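Xyloglucanase (Paenibacillus pabuli, PDB 2JEP) catalyses the hydrolysis of xyloglucan, a plant cell-wall polysaccharide, as a family 5 glycoside hydrolase built on a TIM barrel. Local coordinates at residues A[194-197]-A[198-201]; A[290-294]-A[295-299]; A[307-311]-A[312-316]. All coordinates share one frame; numbering follows the deposited sequence. Where two conformers were deposited one is given.

Interaction 1: A[194-197]-A[198-201]; sequences AYYT and NLNA
A194 offers its carbonyl O to the amide N of N198, 3.2 Å away, in the first of four consecutive i to i+4 backbone hydrogen bonds in helix 193-211. The N198 side chain stays close to the same peptide: with CG beside its own backbone N (chi1 -67°), CG lies 3.7 Å from A194 O, while its ND2 is bonded to V145 O. Next, the carbonyl O of Y195 accepts L199 N at 3.0 Å. The phenol ring of Y195 meets N198 only loosely, CD1 lying 4.4 Å from ND2. Y196 lays its ring against the next turn. The ring and the L199 branch run side by side in the same direction, Y196 CE1 4.2 Å from L199 CD1, and the N200 amide lies obliquely to it, the two planes only 22° apart, N200 OD1 4.1 Å from Y196 CD1. The backbone O of Y196 receives N200 N at 2.9 Å. Last comes T197, whose O accepts A201 N at 2.9 Å while its OG1 bonds back to S193 O.

The polar ends are tied elsewhere: Y196 OH to Y233 O and W227 N, and the N200 amide to G239 O through ND2 and T241 N through OD1. Two bonds thus fix the flip of that amide, and the contact combines an ordinary helical backbone with side chains that fasten the helix to helix 231-235 and the loops around it.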
loop_
_atom_site.group_PDB
_atom_site.type_symbol
_atom_site.label_atom_id
_atom_site.label_comp_id
_atom_site.label_asym_id
_atom_site.label_seq_id
_atom_site.Cartn_x
_atom_site.Cartn_y
_atom_site.Cartn_z
ATOM N N ALA A 194 -16.786 -17.413 0.740
ATOM C CA ALA A 194 -17.015 -17.309 -0.705
ATOM C C ALA A 194 -16.408 -16.022 -1.255
ATOM O O ALA A 194 -15.822 -16.006 -2.325
ATOM C CB ALA A 194 -18.510 -17.365 -1.016
ATOM N N TYR A 195 -16.560 -14.928 -0.514
ATOM C CA TYR A 195 -15.963 -13.679 -0.932
ATOM C C TYR A 195 -14.440 -13.735 -0.910
ATOM O O TYR A 195 -13.781 -13.156 -1.773
ATOM C CB TYR A 195 -16.459 -12.520 -0.079
ATOM C CG TYR A 195 -17.928 -12.221 -0.166
ATOM C CD1 TYR A 195 -18.719 -12.717 -1.192
ATOM C CD2 TYR A 195 -18.541 -11.436 0.797
ATOM C CE1 TYR A 195 -20.084 -12.437 -1.236
ATOM C CE2 TYR A 195 -19.905 -11.172 0.759
ATOM C CZ TYR A 195 -20.668 -11.658 -0.258
ATOM O OH TYR A 195 -22.022 -11.385 -0.308
ATOM N N TYR A 196 -13.883 -14.448 0.078
ATOM C CA TYR A 196 -12.438 -14.638 0.129
ATOM C C TYR A 196 -11.959 -15.391 -1.109
ATOM O O TYR A 196 -10.898 -15.078 -1.678
ATOM C CB TYR A 196 -11.987 -15.328 1.434
ATOM C CG TYR A 196 -10.717 -14.784 2.032
ATOM C CD1 TYR A 196 -9.663 -14.299 1.250
ATOM C CD2 TYR A 196 -10.551 -14.756 3.411
ATOM C CE1 TYR A 196 -8.514 -13.783 1.826
ATOM C CE2 TYR A 196 -9.403 -14.239 3.990
ATOM C CZ TYR A 196 -8.395 -13.742 3.185
ATOM O OH TYR A 196 -7.262 -13.171 3.768
ATOM N N THR A 197 -12.757 -16.370 -1.553
ATOM C CA THR A 197 -12.430 -17.083 -2.791
ATOM C C THR A 197 -12.379 -16.136 -3.992
ATOM O O THR A 197 -11.483 -16.219 -4.802
ATOM C CB THR A 197 -13.395 -18.247 -2.987
ATOM O OG1 THR A 197 -13.148 -19.158 -1.924
ATOM C CG2 THR A 197 -13.212 -18.929 -4.350
ATOM N N ASN A 198 -13.313 -15.199 -4.079
ATOM C CA ASN A 198 -13.247 -14.195 -5.150
ATOM C C ASN A 198 -11.957 -13.381 -5.067
ATOM O O ASN A 198 -11.315 -13.146 -6.053
ATOM C CB ASN A 198 -14.496 -13.296 -5.150
ATOM C CG ASN A 198 -15.763 -14.050 -5.515
ATOM O OD1 ASN A 198 -15.709 -15.099 -6.189
ATOM N ND2 ASN A 198 -16.902 -13.530 -5.079
ATOM N N LEU A 199 -11.619 -12.938 -3.859
ATOM C CA LEU A 199 -10.376 -12.183 -3.653
ATOM C C LEU A 199 -9.179 -12.988 -4.167
ATOM O O LEU A 199 -8.328 -12.482 -4.899
ATOM C CB LEU A 199 -10.224 -11.832 -2.159
ATOM C CG LEU A 199 -9.092 -10.894 -1.749
ATOM C CD1 LEU A 199 -9.391 -10.316 -0.369
ATOM C CD2 LEU A 199 -7.730 -11.583 -1.752
ATOM N N ASN A 200 -9.101 -14.249 -3.751
ATOM C CA ASN A 200 -8.000 -15.111 -4.177
ATOM C C ASN A 200 -7.992 -15.272 -5.695
ATOM O O ASN A 200 -6.933 -15.313 -6.326
ATOM C CB ASN A 200 -8.084 -16.486 -3.510
ATOM C CG ASN A 200 -7.876 -16.461 -2.006
ATOM O OD1 ASN A 200 -7.030 -15.719 -1.485
ATOM N ND2 ASN A 200 -8.594 -17.349 -1.300
ATOM N N ALA A 201 -9.187 -15.354 -6.282
ATOM C CA ALA A 201 -9.295 -15.460 -7.739
ATOM C C ALA A 201 -8.734 -14.220 -8.413
ATOM O O ALA A 201 -8.050 -14.323 -9.420
ATOM C CB ALA A 201 -10.738 -15.717 -8.161
#

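Interaction 2: A[290-294]-A[295-299]; sequences AKKST and WGQED
Between S293 and W295 the chain bends enough to bring S293 CB to 3.4 Å from W295 O, yet no hydrogen bond joins 290-294 directly to 295-299. W295 is extended, and G296 then takes a positive phi of 79°, where a CB would also run into W295 CE3. Q297 follows as the N-cap of helix 298-313.

The Q297 side chain, bent at chi2, folds back over this bend. Its NE2 donates to W295 O at 3.0 Å, nearly in the plane of its own amide but approaching from above the carbonyl plane of W295. NE2 also donates to water 2 at 3.1 Å, and the same water accepts S293 N at 3.0 Å, so one solvent molecule bridges the segments. OE1 faces the other way, taking G283 N while K292 CE packs 3.3 Å from it. K292 gets there by a fully extended chain; its NZ donates a hydrogen bond to water 1 at 2.9 Å, which in turn donates to E298 OE1 at 2.8 Å, a solvent-mediated link between opposite charges. An alanine in place of Q297 would probably leave W295 O and G283 N without their amide partner and set the bend freer to move.

T294 OG1 stands at the edge of the W295 indole, in its plane and 4.0 Å from CD1, and Y300 meets that ring edge-to-face. S293 OG is held by D270 of helix 269-272, E298 OE2 takes A284 N, and G296 O accepts W282 NE1. This surface loop therefore leads from helix 269-272 into the first turn of helix 298-313, pinned along 282-284 on the way.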
loop_
_atom_site.group_PDB
_atom_site.type_symbol
_atom_site.label_atom_id
_atom_site.label_comp_id
_atom_site.label_asym_id
_atom_site.label_seq_id
_atom_site.Cartn_x
_atom_site.Cartn_y
_atom_site.Cartn_z
ATOM N N ALA A 290 -5.109 8.351 30.603
ATOM C CA ALA A 290 -6.401 8.721 30.064
ATOM C C ALA A 290 -6.344 9.087 28.582
ATOM O O ALA A 290 -7.375 9.124 27.908
ATOM C CB ALA A 290 -7.002 9.851 30.863
ATOM N N LYS A 291 -5.135 9.325 28.083
ATOM C CA LYS A 291 -4.941 9.690 26.684
ATOM C C LYS A 291 -4.276 8.580 25.872
ATOM O O LYS A 291 -3.896 8.794 24.727
ATOM C CB LYS A 291 -4.153 10.998 26.609
ATOM C CG LYS A 291 -4.815 12.135 27.402
ATOM C CD LYS A 291 -4.026 13.455 27.283
ATOM C CE LYS A 291 -4.618 14.575 28.112
ATOM N NZ LYS A 291 -3.952 15.891 27.853
ATOM N N LYS A 292 -4.145 7.399 26.477
ATOM C CA LYS A 292 -3.442 6.250 25.899
ATOM C C LYS A 292 -4.448 5.115 25.760
ATOM O O LYS A 292 -5.308 4.931 26.639
ATOM C CB LYS A 292 -2.312 5.818 26.838
ATOM C CG LYS A 292 -1.433 4.719 26.324
ATOM C CD LYS A 292 -0.439 4.262 27.410
ATOM C CE LYS A 292 0.593 3.338 26.855
ATOM N NZ LYS A 292 1.568 2.851 27.908
ATOM N N SER A 293 -4.354 4.333 24.688
ATOM C CA SER A 293 -5.244 3.185 24.528
ATOM C C SER A 293 -4.994 2.170 25.648
ATOM O O SER A 293 -3.974 2.213 26.336
ATOM C CB SER A 293 -4.994 2.498 23.181
ATOM O OG SER A 293 -4.999 3.423 22.110
ATOM N N THR A 294 -5.920 1.230 25.795
ATOM C CA THR A 294 -5.779 0.159 26.789
ATOM C C THR A 294 -5.250 -1.130 26.172
ATOM O O THR A 294 -5.066 -2.120 26.881
ATOM C CB THR A 294 -7.105 -0.111 27.486
ATOM O OG1 THR A 294 -8.106 -0.334 26.506
ATOM C CG2 THR A 294 -7.487 1.084 28.362
ATOM N N TRP A 295 -4.976 -1.115 24.866
ATOM C CA TRP A 295 -4.506 -2.284 24.145
ATOM C C TRP A 295 -3.704 -1.750 22.928
ATOM O O TRP A 295 -3.607 -0.541 22.715
ATOM C CB TRP A 295 -5.685 -3.166 23.696
ATOM C CG TRP A 295 -6.502 -2.504 22.615
ATOM C CD1 TRP A 295 -7.430 -1.522 22.783
ATOM C CD2 TRP A 295 -6.407 -2.718 21.188
ATOM N NE1 TRP A 295 -7.934 -1.119 21.568
ATOM C CE2 TRP A 295 -7.326 -1.839 20.575
ATOM C CE3 TRP A 295 -5.653 -3.576 20.378
ATOM C CZ2 TRP A 295 -7.505 -1.783 19.187
ATOM C CZ3 TRP A 295 -5.828 -3.501 19.011
ATOM C CH2 TRP A 295 -6.755 -2.616 18.428
ATOM N N GLY A 296 -3.108 -2.664 22.181
ATOM C CA GLY A 296 -2.487 -2.281 20.924
ATOM C C GLY A 296 -1.117 -1.639 21.050
ATOM O O GLY A 296 -0.667 -0.919 20.149
ATOM N N GLN A 297 -0.421 -1.939 22.134
ATOM C CA GLN A 297 0.854 -1.314 22.426
ATOM C C GLN A 297 1.995 -2.127 21.842
ATOM O O GLN A 297 1.794 -2.903 20.896
ATOM C CB GLN A 297 0.991 -1.090 23.927
ATOM C CG GLN A 297 -0.183 -0.304 24.472
ATOM C CD GLN A 297 -0.289 1.102 23.875
ATOM O OE1 GLN A 297 0.681 1.883 23.945
ATOM N NE2 GLN A 297 -1.436 1.426 23.272
ATOM N N GLU A 298 3.199 -1.974 22.383
ATOM C CA GLU A 298 4.392 -2.592 21.798
ATOM C C GLU A 298 4.268 -4.109 21.708
ATOM O O GLU A 298 4.776 -4.721 20.754
ATOM C CB GLU A 298 5.619 -2.243 22.651
ATOM C CG GLU A 298 6.057 -0.771 22.620
ATOM C CD GLU A 298 5.439 0.116 23.698
ATOM O OE1 GLU A 298 4.328 -0.170 24.201
ATOM O OE2 GLU A 298 6.118 1.120 24.031
ATOM N N ASP A 299 3.642 -4.716 22.712
ATOM C CA ASP A 299 3.454 -6.166 22.715
ATOM C C ASP A 299 2.566 -6.654 21.579
ATOM O O ASP A 299 2.833 -7.702 20.967
ATOM C CB ASP A 299 2.959 -6.685 24.081
ATOM C CG ASP A 299 1.743 -5.905 24.666
ATOM O OD1 ASP A 299 1.266 -4.891 24.085
ATOM O OD2 ASP A 299 1.223 -6.349 25.743
HETATM O O HOH W 1 3.093 0.888 26.486
HETATM O O HOH W 2 -2.424 4.188 22.407
#

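Interaction 3: A[307-311]-A[312-316]; sequences SMYDK and FVTQG
The torsions of M308 and F312 bring sulfur and ring together: both side chains set CG beside their own backbone N (chi1 -69° and -60°), and M308 bends again at chi2 and chi3 to reach the ring edge. M308 SD lies in the F312 ring plane, 5.1 Å from its centroid, a Met-aromatic contact, and M308 CE rests 3.9 Å from F312 CD2. In one of the two conformers deposited for K311, its CG sits over the centre of the F312 ring, 3.6 Å from the centroid, a CH-pi contact that the other copy may not share.

On another side of the helix, the Y309 ring meets two residues of the next turn. V313 CB touches its CD1 at 3.6 Å, and the T314 methyl CG2 lies over one face, 4.1 Å from the centroid, in a CH-pi contact.

The backbone widens here into a pi-type turn. M308 O accepts F312 N at 3.0 Å and, weakly, V313 N at 3.4 Å, while T314 N reaches back five residues to Y309 O. T314 OG1 lies near both D310 O and Q315 OE1, though its single proton can serve only one at a time. A Schellman motif with positive phi at G316 then ends the helix.

Inward, M308, F312 and V313 all lean on V319 of strand 319-324, and M308 and F312 also on I261 of strand 259-265. V235 of helix 231-235 also touches M308 and F312. The last turns of helix 298-313 are thus seated against the two barrel strands that this helix connects.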
loop_
_atom_site.group_PDB
_atom_site.type_symbol
_atom_site.label_atom_id
_atom_site.label_comp_id
_atom_site.label_asym_id
_atom_site.label_seq_id
_atom_site.Cartn_x
_atom_site.Cartn_y
_atom_site.Cartn_z
ATOM N N SER A 307 3.636 -12.545 13.350
ATOM C CA SER A 307 2.755 -13.501 12.683
ATOM C C SER A 307 2.932 -13.460 11.165
ATOM O O SER A 307 2.848 -14.504 10.504
ATOM C CB SER A 307 1.306 -13.307 13.102
ATOM O OG SER A 307 0.672 -12.191 12.500
ATOM N N MET A 308 3.197 -12.273 10.604
ATOM C CA MET A 308 3.457 -12.166 9.176
ATOM C C MET A 308 4.804 -12.788 8.815
ATOM O O MET A 308 4.948 -13.436 7.776
ATOM C CB MET A 308 3.418 -10.693 8.719
ATOM C CG MET A 308 2.047 -10.059 8.757
ATOM S SD MET A 308 0.890 -10.738 7.528
ATOM C CE MET A 308 1.546 -10.035 5.986
ATOM N N TYR A 309 5.802 -12.591 9.670
ATOM C CA TYR A 309 7.109 -13.205 9.471
ATOM C C TYR A 309 6.991 -14.728 9.454
ATOM O O TYR A 309 7.481 -15.415 8.534
ATOM C CB TYR A 309 8.068 -12.735 10.569
ATOM C CG TYR A 309 9.387 -13.447 10.507
ATOM C CD1 TYR A 309 10.382 -13.004 9.660
ATOM C CD2 TYR A 309 9.632 -14.564 11.306
ATOM C CE1 TYR A 309 11.595 -13.647 9.588
ATOM C CE2 TYR A 309 10.845 -15.239 11.221
ATOM C CZ TYR A 309 11.815 -14.766 10.381
ATOM O OH TYR A 309 13.017 -15.462 10.306
ATOM N N ASP A 310 6.325 -15.261 10.471
ATOM C CA ASP A 310 6.223 -16.713 10.620
ATOM C C ASP A 310 5.451 -17.356 9.454
ATOM O O ASP A 310 5.798 -18.445 8.992
ATOM C CB ASP A 310 5.523 -17.047 11.924
ATOM C CG ASP A 310 6.381 -16.813 13.152
ATOM O OD1 ASP A 310 7.610 -16.688 13.045
ATOM O OD2 ASP A 310 5.798 -16.759 14.252
ATOM N N LYS A 311 4.394 -16.703 8.982
ATOM C CA LYS A 311 3.538 -17.291 7.962
ATOM C C LYS A 311 4.127 -17.139 6.563
ATOM O O LYS A 311 4.030 -18.055 5.758
ATOM C CB LYS A 311 2.130 -16.689 8.017
ATOM C CG LYS A 311 1.126 -17.298 7.047
ATOM C CD LYS A 311 0.939 -18.802 7.207
ATOM C CE LYS A 311 0.405 -19.194 8.574
ATOM N NZ LYS A 311 0.104 -20.650 8.633
ATOM N N PHE A 312 4.704 -15.971 6.273
ATOM C CA PHE A 312 5.083 -15.623 4.911
ATOM C C PHE A 312 6.566 -15.456 4.699
ATOM O O PHE A 312 7.120 -16.053 3.773
ATOM C CB PHE A 312 4.316 -14.381 4.444
ATOM C CG PHE A 312 2.839 -14.571 4.455
ATOM C CD1 PHE A 312 2.257 -15.514 3.621
ATOM C CD2 PHE A 312 2.023 -13.810 5.279
ATOM C CE1 PHE A 312 0.923 -15.716 3.637
ATOM C CE2 PHE A 312 0.656 -14.017 5.281
ATOM C CZ PHE A 312 0.116 -14.961 4.451
ATOM N N VAL A 313 7.228 -14.626 5.501
ATOM C CA VAL A 313 8.642 -14.329 5.249
ATOM C C VAL A 313 9.480 -15.604 5.272
ATOM O O VAL A 313 10.371 -15.788 4.416
ATOM C CB VAL A 313 9.223 -13.287 6.238
ATOM C CG1 VAL A 313 10.720 -13.038 5.925
ATOM C CG2 VAL A 313 8.444 -11.940 6.152
ATOM N N THR A 314 9.184 -16.475 6.236
ATOM C CA THR A 314 9.918 -17.732 6.378
ATOM C C THR A 314 9.731 -18.662 5.195
ATOM O O THR A 314 10.493 -19.631 5.059
ATOM C CB THR A 314 9.479 -18.526 7.632
ATOM O OG1 THR A 314 8.087 -18.867 7.573
ATOM C CG2 THR A 314 9.810 -17.786 8.909
ATOM N N GLN A 315 8.675 -18.450 4.415
ATOM C CA GLN A 315 8.388 -19.292 3.244
ATOM C C GLN A 315 8.924 -18.687 1.959
ATOM O O GLN A 315 8.680 -19.217 0.866
ATOM C CB GLN A 315 6.886 -19.531 3.135
ATOM C CG GLN A 315 6.230 -20.139 4.389
ATOM C CD GLN A 315 6.980 -21.331 4.969
ATOM O OE1 GLN A 315 7.494 -21.277 6.094
ATOM N NE2 GLN A 315 7.038 -22.406 4.208
ATOM N N GLY A 316 9.622 -17.560 2.075
ATOM C CA GLY A 316 10.253 -16.934 0.926
ATOM C C GLY A 316 9.463 -15.798 0.283
ATOM O O GLY A 316 9.860 -15.279 -0.762
#

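In the fold
All three contacts lie in one TIM-barrel domain, an eight-stranded parallel barrel, and come in series along the chain. Interaction 1 is on helix 193-211, which links strands 175-178 and 222-225. Interactions 2 and 3 share helix 298-313, the crossover from strand 259-265 to strand 319-324: 290-299 leads into its start and 307-316 closes its end. None touches another. The centres of interactions 1 and 3 are about 21 Å apart, those of 2 and 3 about 26 Å, and those of 1 and 2 about 34 Å. Interactions 2 and 3 thus mark the start and the end of one crossover helix, while interaction 1 lies on an earlier one.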